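Local coordinates for protein insecticidal Delta-Endotoxin Cry8Ea1 (Bacillus Thuringiensis, PDB 3EB7) that is an insecticidal crystal toxin active against larvae of the beetle Holotrichia parallela and probably kills by forming pores in gut-cell membranes, as in other three-domain Cry toxins, at residues S507-D512 with N568-V573; G482-I487 with L562-R567; V501-C506 with A547-P552; S463-G468 with V534-L539; T239-T244 with F270-H275. All coordinates share one frame; numbering follows the deposited sequence.

Interaction 1 (S507-D512 with N568-V573)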
# COMPACT_ATOMS: atom_id res chain seq x y z
N SER A 507 -8.16 -15.60 14.15
CA SER A 507 -9.14 -15.60 15.27
C SER A 507 -8.58 -16.13 16.57
O SER A 507 -7.64 -16.90 16.56
CB SER A 507 -10.38 -16.40 14.93
OG SER A 507 -10.03 -17.73 14.66
N SER A 508 -9.15 -15.67 17.68
CA SER A 508 -8.90 -16.21 19.01
C SER A 508 -9.88 -17.36 19.34
O SER A 508 -9.81 -17.94 20.41
CB SER A 508 -9.05 -15.10 20.06
OG SER A 508 -10.32 -14.47 19.93
N VAL A 509 -10.79 -17.68 18.41
CA VAL A 509 -11.84 -18.68 18.62
C VAL A 509 -12.00 -19.61 17.42
O VAL A 509 -11.60 -19.23 16.32
CB VAL A 509 -13.23 -18.03 18.96
CG1 VAL A 509 -13.16 -17.34 20.28
CG2 VAL A 509 -13.73 -17.10 17.82
N ASP A 510 -12.55 -20.81 17.62
CA ASP A 510 -12.96 -21.68 16.51
C ASP A 510 -14.36 -21.19 16.09
O ASP A 510 -15.08 -20.68 16.94
CB ASP A 510 -13.07 -23.18 16.90
CG ASP A 510 -11.85 -23.73 17.68
OD1 ASP A 510 -12.08 -24.53 18.65
OD2 ASP A 510 -10.68 -23.40 17.35
N PHE A 511 -14.77 -21.37 14.82
CA PHE A 511 -16.00 -20.79 14.29
C PHE A 511 -16.45 -21.52 13.04
O PHE A 511 -15.67 -22.15 12.33
CB PHE A 511 -15.82 -19.28 13.94
CG PHE A 511 -14.73 -19.01 12.93
CD1 PHE A 511 -15.05 -18.74 11.61
CD2 PHE A 511 -13.37 -19.09 13.29
CE1 PHE A 511 -14.01 -18.54 10.65
CE2 PHE A 511 -12.36 -18.89 12.37
CZ PHE A 511 -12.69 -18.63 11.04
N ASP A 512 -17.75 -21.41 12.77
CA ASP A 512 -18.36 -21.85 11.54
C ASP A 512 -18.23 -20.74 10.44
O ASP A 512 -18.51 -19.59 10.69
CB ASP A 512 -19.84 -22.17 11.82
CG ASP A 512 -20.05 -23.52 12.55
OD1 ASP A 512 -19.07 -24.28 12.76
OD2 ASP A 512 -21.22 -23.85 12.87
N ASN A 568 -21.28 -19.40 15.36
CA ASN A 568 -21.01 -20.49 16.30
C ASN A 568 -19.60 -20.45 16.87
O ASN A 568 -18.80 -21.37 16.69
CB ASN A 568 -21.30 -21.85 15.61
CG ASN A 568 -21.49 -23.02 16.60
OD1 ASN A 568 -21.77 -22.81 17.80
ND2 ASN A 568 -21.34 -24.25 16.10
N PHE A 569 -19.29 -19.34 17.52
CA PHE A 569 -17.98 -19.10 18.10
C PHE A 569 -17.76 -20.07 19.27
O PHE A 569 -18.64 -20.19 20.13
CB PHE A 569 -17.89 -17.66 18.61
CG PHE A 569 -17.71 -16.59 17.53
CD1 PHE A 569 -17.17 -15.34 17.86
CD2 PHE A 569 -18.06 -16.82 16.19
CE1 PHE A 569 -17.03 -14.34 16.88
CE2 PHE A 569 -17.92 -15.83 15.23
CZ PHE A 569 -17.42 -14.60 15.58
N SER A 570 -16.59 -20.71 19.35
CA SER A 570 -16.24 -21.58 20.48
C SER A 570 -16.18 -20.88 21.87
O SER A 570 -16.06 -21.54 22.90
CB SER A 570 -14.90 -22.25 20.21
OG SER A 570 -13.85 -21.31 20.27
N SER A 571 -16.23 -19.56 21.91
CA SER A 571 -16.20 -18.83 23.16
C SER A 571 -16.81 -17.48 22.89
O SER A 571 -16.69 -16.95 21.77
CB SER A 571 -14.75 -18.68 23.61
OG SER A 571 -14.64 -17.96 24.82
N ILE A 572 -17.48 -16.92 23.89
CA ILE A 572 -17.93 -15.55 23.81
C ILE A 572 -17.26 -14.65 24.84
O ILE A 572 -17.66 -13.52 25.03
CB ILE A 572 -19.49 -15.41 23.93
CG1 ILE A 572 -20.01 -16.14 25.19
CG2 ILE A 572 -20.18 -15.85 22.64
CD1 ILE A 572 -21.43 -15.74 25.59
N VAL A 573 -16.24 -15.17 25.49
CA VAL A 573 -15.47 -14.43 26.47
C VAL A 573 -14.93 -13.15 25.84
O VAL A 573 -14.75 -13.10 24.64
CB VAL A 573 -14.29 -15.28 26.93
CG1 VAL A 573 -13.28 -14.42 27.68
CG2 VAL A 573 -14.80 -16.44 27.80

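Interaction 2 (G482-I487 with L562-R567)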
# COMPACT_ATOMS: atom_id res chain seq x y z
N GLY A 482 -21.71 -12.84 12.38
CA GLY A 482 -22.10 -11.81 11.42
C GLY A 482 -21.58 -12.18 10.06
O GLY A 482 -21.03 -13.27 9.87
N SER A 483 -21.78 -11.28 9.11
CA SER A 483 -21.38 -11.50 7.73
C SER A 483 -20.58 -10.30 7.23
O SER A 483 -20.74 -9.19 7.74
CB SER A 483 -22.60 -11.66 6.85
OG SER A 483 -23.29 -12.84 7.20
N THR A 484 -19.72 -10.54 6.25
CA THR A 484 -19.15 -9.46 5.49
C THR A 484 -20.30 -8.85 4.71
O THR A 484 -21.40 -9.40 4.71
CB THR A 484 -18.11 -9.93 4.46
OG1 THR A 484 -18.73 -10.81 3.52
CG2 THR A 484 -16.91 -10.61 5.14
N GLY A 485 -20.06 -7.72 4.06
CA GLY A 485 -21.01 -7.20 3.08
C GLY A 485 -21.12 -8.10 1.85
O GLY A 485 -20.35 -9.07 1.66
N VAL A 486 -22.11 -7.78 1.02
CA VAL A 486 -22.15 -8.29 -0.32
C VAL A 486 -20.98 -7.70 -1.12
O VAL A 486 -20.88 -6.47 -1.28
CB VAL A 486 -23.46 -7.89 -0.97
CG1 VAL A 486 -23.57 -8.52 -2.33
CG2 VAL A 486 -24.64 -8.32 -0.07
N ILE A 487 -20.07 -8.57 -1.55
CA ILE A 487 -18.98 -8.21 -2.41
C ILE A 487 -19.44 -8.43 -3.86
O ILE A 487 -19.80 -9.56 -4.25
CB ILE A 487 -17.70 -9.04 -2.16
CG1 ILE A 487 -17.26 -8.95 -0.71
CG2 ILE A 487 -16.55 -8.62 -3.16
CD1 ILE A 487 -16.15 -9.86 -0.38
N LEU A 562 -20.40 -12.35 -3.75
CA LEU A 562 -19.84 -13.26 -2.78
C LEU A 562 -20.05 -12.67 -1.40
O LEU A 562 -20.11 -11.46 -1.23
CB LEU A 562 -18.36 -13.44 -3.06
CG LEU A 562 -17.73 -14.84 -3.25
CD1 LEU A 562 -18.63 -15.88 -3.94
CD2 LEU A 562 -16.40 -14.67 -4.02
N LYS A 563 -20.19 -13.52 -0.39
CA LYS A 563 -20.44 -13.02 0.95
C LYS A 563 -19.97 -14.09 1.92
O LYS A 563 -20.22 -15.26 1.70
CB LYS A 563 -21.94 -12.68 1.16
CG LYS A 563 -22.30 -12.20 2.57
CD LYS A 563 -23.78 -12.00 2.69
CE LYS A 563 -24.29 -12.85 3.80
NZ LYS A 563 -25.71 -13.32 3.69
N ILE A 564 -19.25 -13.67 2.97
CA ILE A 564 -18.70 -14.60 3.92
C ILE A 564 -19.48 -14.44 5.20
O ILE A 564 -19.71 -13.31 5.66
CB ILE A 564 -17.16 -14.38 4.16
CG1 ILE A 564 -16.32 -14.47 2.87
CG2 ILE A 564 -16.62 -15.35 5.22
CD1 ILE A 564 -16.60 -15.68 1.99
N SER A 565 -19.91 -15.56 5.77
CA SER A 565 -20.65 -15.56 7.03
C SER A 565 -19.90 -16.34 8.09
O SER A 565 -19.39 -17.45 7.81
CB SER A 565 -22.03 -16.19 6.81
OG SER A 565 -22.81 -15.36 5.95
N VAL A 566 -19.80 -15.76 9.30
CA VAL A 566 -19.21 -16.45 10.45
C VAL A 566 -20.22 -16.56 11.64
O VAL A 566 -21.06 -15.67 11.89
CB VAL A 566 -17.80 -15.89 10.90
CG1 VAL A 566 -16.79 -15.92 9.74
CG2 VAL A 566 -17.91 -14.50 11.55
N ARG A 567 -20.10 -17.67 12.37
CA ARG A 567 -21.14 -18.20 13.23
C ARG A 567 -20.53 -19.15 14.28
O ARG A 567 -19.41 -19.65 14.11
CB ARG A 567 -22.06 -18.99 12.31
CG ARG A 567 -23.42 -19.27 12.80
CD ARG A 567 -24.20 -19.96 11.71
NE ARG A 567 -24.37 -19.06 10.58
CZ ARG A 567 -24.74 -19.42 9.35
NH1 ARG A 567 -24.98 -20.70 9.05
NH2 ARG A 567 -24.86 -18.49 8.40

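Interaction 3 (V501-C506 with A547-P552)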
# COMPACT_ATOMS: atom_id res chain seq x y z
N VAL A 501 -12.28 -21.63 -3.14
CA VAL A 501 -12.08 -20.45 -2.34
C VAL A 501 -11.25 -20.80 -1.11
O VAL A 501 -11.46 -21.84 -0.48
CB VAL A 501 -13.48 -19.91 -1.83
CG1 VAL A 501 -13.34 -18.99 -0.64
CG2 VAL A 501 -14.20 -19.19 -2.95
N ARG A 502 -10.33 -19.92 -0.74
CA ARG A 502 -9.75 -19.96 0.59
C ARG A 502 -9.75 -18.55 1.15
O ARG A 502 -9.64 -17.58 0.41
CB ARG A 502 -8.35 -20.59 0.61
CG ARG A 502 -7.41 -20.07 -0.45
CD ARG A 502 -6.02 -20.54 -0.16
NE ARG A 502 -5.12 -19.72 -0.92
CZ ARG A 502 -4.08 -20.16 -1.64
NH1 ARG A 502 -3.77 -21.44 -1.63
NH2 ARG A 502 -3.34 -19.28 -2.32
N ILE A 503 -9.90 -18.46 2.46
CA ILE A 503 -10.11 -17.21 3.13
C ILE A 503 -8.99 -17.00 4.12
O ILE A 503 -8.75 -17.85 4.94
CB ILE A 503 -11.50 -17.17 3.85
CG1 ILE A 503 -12.65 -17.26 2.84
CG2 ILE A 503 -11.68 -15.88 4.64
CD1 ILE A 503 -13.33 -18.56 2.86
N ARG A 504 -8.31 -15.86 4.04
CA ARG A 504 -7.26 -15.53 5.00
C ARG A 504 -7.88 -14.89 6.24
O ARG A 504 -8.65 -13.93 6.15
CB ARG A 504 -6.20 -14.61 4.35
CG ARG A 504 -4.90 -14.49 5.15
CD ARG A 504 -3.74 -13.93 4.27
NE ARG A 504 -2.51 -13.78 5.05
CZ ARG A 504 -1.79 -12.66 5.15
NH1 ARG A 504 -2.14 -11.56 4.48
NH2 ARG A 504 -0.70 -12.65 5.92
N TYR A 505 -7.58 -15.45 7.41
CA TYR A 505 -8.20 -14.98 8.65
C TYR A 505 -7.27 -15.08 9.85
O TYR A 505 -6.24 -15.70 9.80
CB TYR A 505 -9.49 -15.75 8.94
CG TYR A 505 -9.24 -17.14 9.50
CD1 TYR A 505 -9.04 -18.22 8.65
CD2 TYR A 505 -9.16 -17.36 10.89
CE1 TYR A 505 -8.81 -19.51 9.15
CE2 TYR A 505 -8.92 -18.63 11.40
CZ TYR A 505 -8.75 -19.70 10.53
OH TYR A 505 -8.50 -20.96 11.01
N CYS A 506 -7.66 -14.43 10.93
CA CYS A 506 -7.02 -14.60 12.20
C CYS A 506 -8.17 -14.62 13.24
O CYS A 506 -9.07 -13.75 13.18
CB CYS A 506 -6.05 -13.45 12.45
SG CYS A 506 -5.32 -13.44 14.11
N ALA A 547 -8.64 -20.49 5.77
CA ALA A 547 -9.80 -21.35 5.73
C ALA A 547 -9.96 -21.76 4.27
O ALA A 547 -10.37 -20.95 3.44
CB ALA A 547 -11.02 -20.61 6.22
N SER A 548 -9.61 -23.02 3.97
CA SER A 548 -9.53 -23.52 2.61
C SER A 548 -10.55 -24.65 2.35
O SER A 548 -10.69 -25.59 3.14
CB SER A 548 -8.10 -23.98 2.29
OG SER A 548 -7.96 -24.40 0.94
N PHE A 549 -11.27 -24.53 1.24
CA PHE A 549 -12.23 -25.50 0.78
C PHE A 549 -11.71 -26.08 -0.53
O PHE A 549 -11.16 -25.34 -1.35
CB PHE A 549 -13.56 -24.83 0.47
CG PHE A 549 -14.20 -24.15 1.64
CD1 PHE A 549 -14.13 -22.75 1.76
CD2 PHE A 549 -14.92 -24.89 2.60
CE1 PHE A 549 -14.74 -22.09 2.83
CE2 PHE A 549 -15.55 -24.23 3.69
CZ PHE A 549 -15.46 -22.82 3.80
N SER A 550 -11.95 -27.38 -0.71
CA SER A 550 -11.61 -28.10 -1.93
C SER A 550 -12.82 -28.27 -2.84
O SER A 550 -12.66 -28.37 -4.05
CB SER A 550 -11.00 -29.48 -1.60
OG SER A 550 -11.87 -30.23 -0.75
N THR A 551 -14.02 -28.30 -2.27
CA THR A 551 -15.28 -28.35 -3.03
C THR A 551 -15.48 -27.09 -3.90
O THR A 551 -15.70 -26.00 -3.37
CB THR A 551 -16.50 -28.54 -2.05
OG1 THR A 551 -16.29 -29.71 -1.26
CG2 THR A 551 -17.84 -28.65 -2.79
N PRO A 552 -15.40 -27.23 -5.24
CA PRO A 552 -15.51 -26.05 -6.09
C PRO A 552 -16.97 -25.63 -6.32
O PRO A 552 -17.90 -26.22 -5.73
CB PRO A 552 -14.86 -26.51 -7.38
CG PRO A 552 -15.24 -27.96 -7.48
CD PRO A 552 -15.24 -28.47 -6.04
O HOH W 1 -14.83 -23.43 -2.72

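Interaction 4 (S463-G468 with V534-L539)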
# COMPACT_ATOMS: atom_id res chain seq x y z
N SER A 463 -12.90 -2.24 12.10
CA SER A 463 -12.86 -1.73 13.47
C SER A 463 -11.60 -0.93 13.68
O SER A 463 -10.66 -1.02 12.88
CB SER A 463 -12.97 -2.88 14.47
OG SER A 463 -14.19 -3.60 14.22
N ALA A 464 -11.58 -0.11 14.73
CA ALA A 464 -10.44 0.75 14.96
C ALA A 464 -9.28 -0.07 15.56
O ALA A 464 -9.17 -0.23 16.77
CB ALA A 464 -10.83 1.93 15.85
N ASN A 465 -8.47 -0.63 14.67
CA ASN A 465 -7.26 -1.37 14.98
C ASN A 465 -6.34 -1.22 13.75
O ASN A 465 -6.81 -0.80 12.69
CB ASN A 465 -7.59 -2.85 15.28
CG ASN A 465 -8.13 -3.60 14.06
OD1 ASN A 465 -7.50 -3.65 13.00
ND2 ASN A 465 -9.31 -4.20 14.20
N GLU A 466 -5.05 -1.56 13.87
CA GLU A 466 -4.11 -1.50 12.74
C GLU A 466 -3.57 -2.88 12.36
O GLU A 466 -2.39 -3.03 12.02
CB GLU A 466 -2.96 -0.53 13.02
CG GLU A 466 -3.39 0.90 13.43
CD GLU A 466 -4.14 1.61 12.31
OE1 GLU A 466 -3.98 1.20 11.13
OE2 GLU A 466 -4.88 2.58 12.59
N VAL A 467 -4.43 -3.89 12.44
CA VAL A 467 -4.09 -5.25 12.03
C VAL A 467 -3.72 -5.30 10.54
O VAL A 467 -2.92 -6.14 10.11
CB VAL A 467 -5.24 -6.25 12.40
CG1 VAL A 467 -5.05 -7.64 11.71
CG2 VAL A 467 -5.33 -6.43 13.93
N GLY A 468 -4.26 -4.35 9.77
CA GLY A 468 -3.99 -4.24 8.35
C GLY A 468 -2.58 -3.81 8.00
O GLY A 468 -2.22 -3.86 6.84
N VAL A 534 -5.52 -11.96 22.85
CA VAL A 534 -4.64 -10.83 23.17
C VAL A 534 -5.16 -9.64 22.39
O VAL A 534 -5.97 -9.81 21.48
CB VAL A 534 -3.14 -11.10 22.79
CG1 VAL A 534 -2.45 -11.92 23.85
CG2 VAL A 534 -3.01 -11.80 21.40
N GLY A 535 -4.74 -8.44 22.79
CA GLY A 535 -5.02 -7.24 21.99
C GLY A 535 -4.42 -7.38 20.59
O GLY A 535 -3.37 -8.04 20.40
N TRP A 536 -5.07 -6.75 19.62
CA TRP A 536 -4.63 -6.80 18.23
C TRP A 536 -3.15 -6.43 18.02
O TRP A 536 -2.54 -6.89 17.07
CB TRP A 536 -5.57 -5.95 17.33
CG TRP A 536 -5.50 -4.51 17.59
CD1 TRP A 536 -6.36 -3.77 18.36
CD2 TRP A 536 -4.53 -3.57 17.06
NE1 TRP A 536 -5.96 -2.46 18.39
CE2 TRP A 536 -4.85 -2.30 17.59
CE3 TRP A 536 -3.40 -3.70 16.21
CZ2 TRP A 536 -4.08 -1.15 17.31
CZ3 TRP A 536 -2.63 -2.55 15.94
CH2 TRP A 536 -2.97 -1.30 16.49
N GLN A 537 -2.56 -5.63 18.91
CA GLN A 537 -1.19 -5.15 18.76
C GLN A 537 -0.21 -6.28 18.91
O GLN A 537 0.90 -6.23 18.36
CB GLN A 537 -0.87 -4.09 19.79
CG GLN A 537 -1.72 -2.79 19.71
CD GLN A 537 -3.02 -2.84 20.56
OE1 GLN A 537 -3.46 -3.93 21.02
NE2 GLN A 537 -3.64 -1.66 20.76
N SER A 538 -0.63 -7.32 19.61
CA SER A 538 0.20 -8.50 19.82
C SER A 538 0.10 -9.54 18.68
O SER A 538 0.86 -10.50 18.67
CB SER A 538 -0.10 -9.14 21.19
OG SER A 538 -0.01 -8.16 22.21
N LEU A 539 -0.81 -9.35 17.73
CA LEU A 539 -0.91 -10.35 16.65
C LEU A 539 0.33 -10.31 15.78
O LEU A 539 0.87 -9.26 15.54
CB LEU A 539 -2.18 -10.17 15.80
CG LEU A 539 -3.48 -10.18 16.58
CD1 LEU A 539 -4.74 -10.04 15.68
CD2 LEU A 539 -3.58 -11.43 17.50

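Interaction 5 (T239-T244 with F270-H275)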
# COMPACT_ATOMS: atom_id res chain seq x y z
N THR A 239 -5.16 -2.11 -0.46
CA THR A 239 -6.38 -1.32 -0.27
C THR A 239 -6.26 -0.17 0.69
O THR A 239 -7.16 0.65 0.76
CB THR A 239 -7.61 -2.18 0.13
OG1 THR A 239 -7.37 -2.82 1.40
CG2 THR A 239 -8.01 -3.19 -1.01
N ARG A 240 -5.16 -0.12 1.45
CA ARG A 240 -4.91 1.01 2.36
C ARG A 240 -4.93 2.36 1.65
O ARG A 240 -4.51 2.47 0.48
CB ARG A 240 -3.56 0.84 3.08
CG ARG A 240 -2.32 1.37 2.31
CD ARG A 240 -1.90 0.55 1.09
NE ARG A 240 -0.77 1.15 0.35
CZ ARG A 240 -0.87 2.17 -0.51
NH1 ARG A 240 -2.06 2.75 -0.74
NH2 ARG A 240 0.22 2.63 -1.14
N GLU A 241 -5.43 3.37 2.36
CA GLU A 241 -5.35 4.76 1.94
C GLU A 241 -4.08 5.37 2.52
O GLU A 241 -3.78 5.12 3.69
CB GLU A 241 -6.49 5.54 2.59
CG GLU A 241 -7.70 5.77 1.74
CD GLU A 241 -8.75 6.57 2.53
OE1 GLU A 241 -8.84 6.36 3.78
OE2 GLU A 241 -9.44 7.42 1.91
N VAL A 242 -3.39 6.19 1.72
CA VAL A 242 -2.29 7.04 2.19
C VAL A 242 -2.71 8.50 2.06
O VAL A 242 -3.55 8.84 1.23
CB VAL A 242 -0.94 6.80 1.42
CG1 VAL A 242 -0.37 5.37 1.70
CG2 VAL A 242 -1.09 7.03 -0.09
N TYR A 243 -2.17 9.35 2.92
CA TYR A 243 -2.51 10.75 2.90
C TYR A 243 -1.29 11.59 2.55
O TYR A 243 -0.23 11.41 3.16
CB TYR A 243 -3.06 11.16 4.25
CG TYR A 243 -4.36 10.48 4.61
CD1 TYR A 243 -4.39 9.13 5.04
CD2 TYR A 243 -5.55 11.19 4.57
CE1 TYR A 243 -5.63 8.51 5.41
CE2 TYR A 243 -6.78 10.57 4.94
CZ TYR A 243 -6.80 9.26 5.35
OH TYR A 243 -8.00 8.72 5.71
N THR A 244 -1.45 12.50 1.58
CA THR A 244 -0.37 13.44 1.23
C THR A 244 -0.25 14.54 2.28
O THR A 244 -1.12 14.65 3.14
CB THR A 244 -0.50 14.03 -0.23
OG1 THR A 244 -1.84 14.48 -0.45
CG2 THR A 244 -0.14 12.98 -1.27
N PHE A 270 -8.26 15.12 9.99
CA PHE A 270 -7.67 14.90 8.67
C PHE A 270 -7.81 13.46 8.13
O PHE A 270 -7.86 13.25 6.91
CB PHE A 270 -6.20 15.26 8.66
CG PHE A 270 -5.91 16.71 8.43
CD1 PHE A 270 -4.72 17.26 8.88
CD2 PHE A 270 -6.81 17.54 7.77
CE1 PHE A 270 -4.40 18.59 8.64
CE2 PHE A 270 -6.50 18.89 7.51
CZ PHE A 270 -5.31 19.41 7.95
N ILE A 271 -7.84 12.50 9.06
CA ILE A 271 -7.88 11.09 8.78
C ILE A 271 -9.34 10.62 8.93
O ILE A 271 -10.02 10.94 9.90
CB ILE A 271 -6.93 10.30 9.75
CG1 ILE A 271 -5.50 10.86 9.68
CG2 ILE A 271 -6.87 8.77 9.43
CD1 ILE A 271 -4.93 10.97 8.27
N ARG A 272 -9.80 9.88 7.92
CA ARG A 272 -11.15 9.40 7.85
C ARG A 272 -11.33 8.33 8.90
O ARG A 272 -10.46 7.48 9.05
CB ARG A 272 -11.40 8.75 6.48
CG ARG A 272 -11.65 9.72 5.36
CD ARG A 272 -12.86 9.21 4.53
NE ARG A 272 -12.34 8.51 3.40
CZ ARG A 272 -13.06 7.79 2.55
NH1 ARG A 272 -14.37 7.63 2.67
NH2 ARG A 272 -12.42 7.23 1.53
N GLY A 273 -12.48 8.34 9.56
CA GLY A 273 -12.97 7.10 10.16
C GLY A 273 -12.78 5.87 9.25
O GLY A 273 -12.75 5.97 8.01
N LYS A 274 -12.63 4.72 9.88
CA LYS A 274 -12.58 3.45 9.16
C LYS A 274 -13.82 3.29 8.23
O LYS A 274 -14.90 3.75 8.56
CB LYS A 274 -12.39 2.30 10.17
CG LYS A 274 -10.99 2.25 10.84
CD LYS A 274 -9.90 1.74 9.86
CE LYS A 274 -8.56 1.41 10.53
NZ LYS A 274 -8.36 2.10 11.85
N HIS A 275 -13.62 2.75 7.03
CA HIS A 275 -14.69 2.73 6.00
C HIS A 275 -14.35 1.60 5.05
O HIS A 275 -13.20 1.12 5.03
CB HIS A 275 -14.71 4.07 5.19
CG HIS A 275 -13.35 4.46 4.64
ND1 HIS A 275 -12.96 4.17 3.35
CD2 HIS A 275 -12.29 5.07 5.23
CE1 HIS A 275 -11.71 4.58 3.17
NE2 HIS A 275 -11.29 5.15 4.29

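Interaction 1 (S507-D512 with N568-V573)
D510 and S570 are joined by two hydrogen bonds. The backbone N of S570 donates to D510 O at 2.8 Å, and S570 OG accepts from D510 N at 3.0 Å. The serine hydroxyl lies between its own backbone N and carbonyl carbon (chi1 70°). That torsion turns OG back to D510 N, so a side-chain oxygen takes the place a carbonyl has in a regular antiparallel pair. A third bond is longer: N568 ND2 donates to D512 OD2 at 3.3 Å. The carboxylate oxygen is met from above its plane, while it lies close to the plane of the amide. D512 also forms a salt bridge with R526 through OD1, and D510 OD2 accepts from K529 N.

A CA-H...O contact adds to the polar set, with F569 CA 3.5 Å from D510 O. Packing follows on the V509 and F569 side. V509 uses both methyls: CG2 rests 3.9 Å from F569 CD1, and CG1 lies 3.9 Å from S571 CB. On the F511 side, CB of that residue is 4.0 Å from F569 CD2. V578 of strand 578-588 touches V509, F511 and F569.

The two segments run nearly antiparallel at the end of the strand pair 511-517 and 559-567. D510 O accepts a backbone N-H, while D510 N is met by the S570 hydroxyl. The pairing of the chains thus continues into the loop through a serine hydroxyl.

Interaction 2 (G482-I487 with L562-R567)
G482 and V566 exchange two backbone hydrogen bonds, as an antiparallel hydrogen-bonded pair does. V566 N donates to G482 O at 2.8 Å, and G482 N donates to V566 O. I487 and L562 form a second pair of this kind. Between them T484 N donates to I564 O at 2.8 Å. Past S483 the pairing slips by a residue before it resumes at I487.

Two more bonds use side-chain hydroxyls. T484 OG1 accepts from I564 N at 3.0 Å, and the bond is almost straight (175°). A chi1 of 61° places this hydroxyl where it can also donate to G485 O. The I564 amide is therefore satisfied inside the break. S483 and S565 face each other as a non-hydrogen-bonded pair, with their OG atoms 2.9 Å apart and hydrogen-bonded.

The aliphatic part of K563 lies against polar oxygens. Its CG is 3.6 Å from T484 O, and its CE is 3.5 Å from S483 OG.

Apolar contacts are fewer. T484 CG2 lies 3.9 Å from I564 CB. I564 and I487 also touch I583 of strand 578-588.

Strands 482-491 and 559-567 are neighbours in one sheet. Strand 482-491 is interrupted here, and T484 OG1 stands in for a backbone carbonyl as the acceptor for I564 N. The sheet belongs to the C-terminal beta-sandwich of a three-domain Cry toxin.

Interaction 3 (V501-C506 with A547-P552)
I503 N donates to A547 O at 2.7 Å, and A547 N returns a bond to I503 O at 2.8 Å. The two residues are an antiparallel hydrogen-bonded pair. F549 N continues the ladder with a longer bond to V501 O, 3.2 Å. V501 O also lies at the edge of the F549 ring, near its plane. A CA-H...O contact from R502 CA to A547 O, at 3.1 Å, adds to the set. Water 1 accepts a weak bond from V501 N and donates to T551 O, linking the strand to the loop beyond F549.

Strand 498-507 is here paired with strand 545-548 in a sheet of the C-terminal beta-sandwich. R502 and S548 form the non-hydrogen-bonded pair, their CB atoms 3.8 Å apart. The R502 guanidinium extends to E584, with which it forms a salt bridge through NE.

Apolar contacts lie on the I503 and A547 face. I503 CD1 meets the edge of the F549 ring, 3.8 Å from CE1. The Y505 ring is sent across to the neighbouring strand by its chi1 of 77°. Its edge meets A547 N, 3.5 Å from Y505 CE1, and A547 CB packs 3.8 Å from the same CE1. Y505 OH bonds to N528 O. L513 and V515 of strand 511-517 pack on both I503 and F549.

Interaction 4 (S463-G468 with V534-L539)
Two loops of the C-terminal beta-sandwich meet here, and the indole of W536 is laid against an Asx turn. N465 CB sits 3.3 Å from the centroid of the five-membered ring and only 4° off its normal, a CH-pi contact over the face. The same face carries E466 N above the six-membered ring, 3.3 Å from W536 CZ3. E466 CB follows at 3.6 Å from W536 CH2, the two side chains running alongside each other.

The Asx turn helps to shape this backbone. With chi1 at 66°, N465 folds its amide back to its own chain, and OD1 accepts from V467 N at 3.1 Å. CB is left over the indole. A short 3-10 segment, 536-538, carries W536. Q537 CD touches the opposite face of the ring near its rim.

V467 CG2 packs on the base of the tryptophan, 3.4 Å from W536 CB. It also lies 4.1 Å from L539 CD1. The contact has no hydrogen bond between the two segments. Y579 of strand 578-588 touches N465, V467, W536 and L539. E466 O accepts from R187 NH2 of helix 161-191.

Interaction 5 (T239-T244 with F270-H275)
E241 reaches H275 and R272 with separate carboxylate oxygens. OE1 accepts from H275 NE2 at 2.8 Å, and OE2 forms a salt bridge with R272 NH2 at 3.0 Å. Both donors come from above the carboxylate plane, yet each oxygen lies near the plane of its donor group. R272 NE adds a weak bond to OE2. R272 CZ lies over the centre of the H275 ring, and H275 CE1 lies over the rim of the guanidinium.

Y243 is the second first-shell residue. Its OH accepts from R272 N at 3.1 Å in a nearly straight bond (167°). I271 CD1 sits over the centre of the Y243 ring, 3.5 Å from the centroid, a CH-pi contact. The I271 side chain puts CD1 there with a second bend (chi2 -52°).

Outer residues hold these groups. S431 donates a further hydrogen bond to E241 OE2, and D278 forms a salt bridge with R272 NH2. R272 is thus shared between two acids, which would favour its positive charge. Y418 makes a cation-pi contact with R272. The F270 carbonyl accepts from T420 OG1.

The contact ties strand 241-243 to the loop between helix 263-270 and strand 278-292. That strand edges a three-stranded antiparallel sheet of the middle, beta-prism domain of three-domain Cry toxins.

How the interactions relate
Interaction 5 comes first along the chain, in the middle domain. The other four lie in the C-terminal beta-sandwich domain. Interactions 1 and 2 share the sheet with strands 511-517 and 559-567. Their centres are 16 Å apart, and D512 N makes a probable hydrogen bond to R567 O, 2.8 Å. Interaction 3 lies in the other sheet, about 14 Å from interaction 2 between centres, and both its segments fall between those of interaction 2. F511 of interaction 1 meets Y505 of interaction 3 edge-to-face. Interactions 1 to 3 thus involve both sheets of the sandwich. L539 of interaction 4 packs on C506 of interaction 3. Interactions 4 and 5 have centres about 17 Å apart. The two domains approach each other there, with weak polar contacts from K274 to E466 and N465.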